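Side-chain contact in gamma-glutamyl-gamma-aminobutyraldehyde dehydrogenase (PDB 4LIH), which probably oxidises aldehydes such as gamma-glutamyl-gamma-aminobutyraldehyde to carboxylic acids, with NAD(P)+ as electron acceptor: residues A183-P188 and G482-L487. Sequence-based numbering, arbitrary orientation.
Sequences AWKFGP and GRDKSL
Lys185 NZ is held by two partners: it makes a salt bridge to Asp484 OD2 at 2.8 Å, on the syn lone pair of that oxygen, and it also bonds Thr250 OG1. This is the interior of the aldehyde dehydrogenase fold, where helix 178-191 faces the loop leading into strand 494-502. Lys185 starts out pointing away from that loop; the bend at chi2 (-49°), followed by an extended end, brings the ammonium back to the acid. Lys492 adds a weak, long ion pair to OD1 of Asp484, and the nearby Lys185 probably favours the ionised form of the carboxylate.

Next to this pair, the Trp184 ring leans on the loop. Asp484 CB comes obliquely to the ring, 3.7 Å from CE3, with the carboxylate plane nearly perpendicular to it (86°). Lys485 lies over one face: CG makes a CH-pi contact 3.9 Å from the centroid of the six-membered ring, and CD continues past CZ2 at 3.5 Å. The chain bends at chi3, about the CG-CD bond that lies against the ring, and its NZ bonds Asp468 O. Phe473 meets the Trp184 ring edge-to-face.

The predicted active-site Glu274 is close by, its OE1 weakly bonded to Asp484 N. A MES molecule bound near Trp184 probably comes from the crystallisation liquor, though such molecules often mark pockets. Two waters complete the join, both donating to Trp184 O: one also donates to Asp484 OD1, and the other accepts from Lys485 N, 2.8 Å from the water oxygen.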
loop_
_atom_site.group_PDB
_atom_site.type_symbol
_atom_site.label_atom_id
_atom_site.label_comp_id
_atom_site.label_asym_id
_atom_site.label_seq_id
_atom_site.Cartn_x
_atom_site.Cartn_y
_atom_site.Cartn_z
ATOM N N ALA A 183 -23.181 12.896 -4.557
ATOM C CA ALA A 183 -22.226 12.079 -5.299
ATOM C C ALA A 183 -21.024 11.642 -4.430
ATOM O O ALA A 183 -20.498 10.561 -4.603
ATOM C CB ALA A 183 -21.735 12.856 -6.484
ATOM N N TRP A 184 -20.578 12.494 -3.503
ATOM C CA TRP A 184 -19.485 12.099 -2.563
ATOM C C TRP A 184 -19.876 10.874 -1.714
ATOM O O TRP A 184 -19.017 10.085 -1.313
ATOM C CB TRP A 184 -19.122 13.259 -1.612
ATOM C CG TRP A 184 -18.232 14.268 -2.225
ATOM C CD1 TRP A 184 -17.988 14.438 -3.559
ATOM C CD2 TRP A 184 -17.456 15.263 -1.549
ATOM N NE1 TRP A 184 -17.127 15.494 -3.753
ATOM C CE2 TRP A 184 -16.771 16.003 -2.537
ATOM C CE3 TRP A 184 -17.295 15.620 -0.201
ATOM C CZ2 TRP A 184 -15.914 17.083 -2.229
ATOM C CZ3 TRP A 184 -16.407 16.676 0.114
ATOM C CH2 TRP A 184 -15.752 17.396 -0.908
ATOM N N LYS A 185 -21.168 10.751 -1.420
ATOM C CA LYS A 185 -21.708 9.526 -0.816
ATOM C C LYS A 185 -21.921 8.408 -1.832
ATOM O O LYS A 185 -21.379 7.319 -1.675
ATOM C CB LYS A 185 -23.021 9.759 -0.066
ATOM C CG LYS A 185 -23.061 10.915 0.933
ATOM C CD LYS A 185 -21.916 10.971 1.901
ATOM C CE LYS A 185 -22.146 12.128 2.850
ATOM N NZ LYS A 185 -20.951 12.406 3.683
ATOM N N PHE A 186 -22.709 8.637 -2.877
ATOM C CA PHE A 186 -23.108 7.507 -3.731
ATOM C C PHE A 186 -22.013 7.006 -4.688
ATOM O O PHE A 186 -22.072 5.871 -5.150
ATOM C CB PHE A 186 -24.447 7.773 -4.459
ATOM C CG PHE A 186 -24.433 8.888 -5.481
ATOM C CD1 PHE A 186 -23.649 8.819 -6.632
ATOM C CD2 PHE A 186 -25.313 9.959 -5.363
ATOM C CE1 PHE A 186 -23.695 9.828 -7.566
ATOM C CE2 PHE A 186 -25.362 10.964 -6.305
ATOM C CZ PHE A 186 -24.566 10.899 -7.419
ATOM N N GLY A 187 -21.098 7.875 -5.052
ATOM C CA GLY A 187 -19.929 7.494 -5.884
ATOM C C GLY A 187 -19.147 6.353 -5.279
ATOM O O GLY A 187 -19.099 5.245 -5.831
ATOM N N PRO A 188 -18.600 6.570 -4.083
ATOM C CA PRO A 188 -17.908 5.409 -3.473
ATOM C C PRO A 188 -18.831 4.259 -3.022
ATOM O O PRO A 188 -18.469 3.080 -3.135
ATOM C CB PRO A 188 -17.224 6.026 -2.263
ATOM C CG PRO A 188 -17.925 7.327 -1.994
ATOM C CD PRO A 188 -18.340 7.831 -3.355
ATOM N N GLY A 482 -14.733 9.923 9.941
ATOM C CA GLY A 482 -14.604 9.291 8.618
ATOM C C GLY A 482 -14.269 10.378 7.622
ATOM O O GLY A 482 -14.198 11.554 7.996
ATOM N N ARG A 483 -14.042 9.960 6.370
ATOM C CA ARG A 483 -13.640 10.829 5.327
ATOM C C ARG A 483 -14.468 10.563 4.035
ATOM O O ARG A 483 -14.768 9.434 3.653
ATOM C CB ARG A 483 -12.154 10.659 5.062
ATOM C CG ARG A 483 -11.240 10.863 6.276
ATOM C CD ARG A 483 -11.227 12.329 6.563
ATOM N NE ARG A 483 -10.354 12.751 7.631
ATOM C CZ ARG A 483 -10.707 12.867 8.896
ATOM N NH1 ARG A 483 -11.918 12.546 9.300
ATOM N NH2 ARG A 483 -9.831 13.344 9.745
ATOM N N ASP A 484 -14.754 11.634 3.327
ATOM C CA ASP A 484 -15.169 11.628 1.950
ATOM C C ASP A 484 -13.996 11.886 0.999
ATOM O O ASP A 484 -12.937 12.405 1.423
ATOM C CB ASP A 484 -16.288 12.666 1.760
ATOM C CG ASP A 484 -17.660 12.232 2.352
ATOM O OD1 ASP A 484 -17.885 11.093 2.816
ATOM O OD2 ASP A 484 -18.578 13.103 2.347
ATOM N N LYS A 485 -14.172 11.481 -0.281
ATOM C CA LYS A 485 -13.095 11.473 -1.262
ATOM C C LYS A 485 -11.966 10.477 -0.865
ATOM O O LYS A 485 -11.869 10.051 0.306
ATOM C CB LYS A 485 -12.516 12.884 -1.498
ATOM C CG LYS A 485 -13.543 13.999 -1.733
ATOM C CD LYS A 485 -12.927 15.218 -2.441
ATOM C CE LYS A 485 -11.876 15.924 -1.617
ATOM N NZ LYS A 485 -11.275 17.023 -2.392
ATOM N N SER A 486 -11.142 10.115 -1.840
ATOM C CA SER A 486 -9.979 9.243 -1.713
ATOM C C SER A 486 -10.444 7.834 -1.492
ATOM O O SER A 486 -11.641 7.594 -1.254
ATOM C CB SER A 486 -9.078 9.651 -0.543
ATOM O OG SER A 486 -9.520 9.116 0.683
ATOM N N LEU A 487 -9.500 6.911 -1.560
ATOM C CA LEU A 487 -9.805 5.491 -1.366
ATOM C C LEU A 487 -10.325 5.234 0.034
ATOM O O LEU A 487 -11.083 4.299 0.235
ATOM C CB LEU A 487 -8.599 4.599 -1.632
ATOM C CG LEU A 487 -8.119 4.620 -3.082
ATOM C CD1 LEU A 487 -6.820 3.821 -3.118
ATOM C CD2 LEU A 487 -9.144 4.020 -3.990
HETATM O O HOH W 1 -16.347 10.924 -1.887
HETATM O O HOH W 2 -18.508 9.241 1.227
#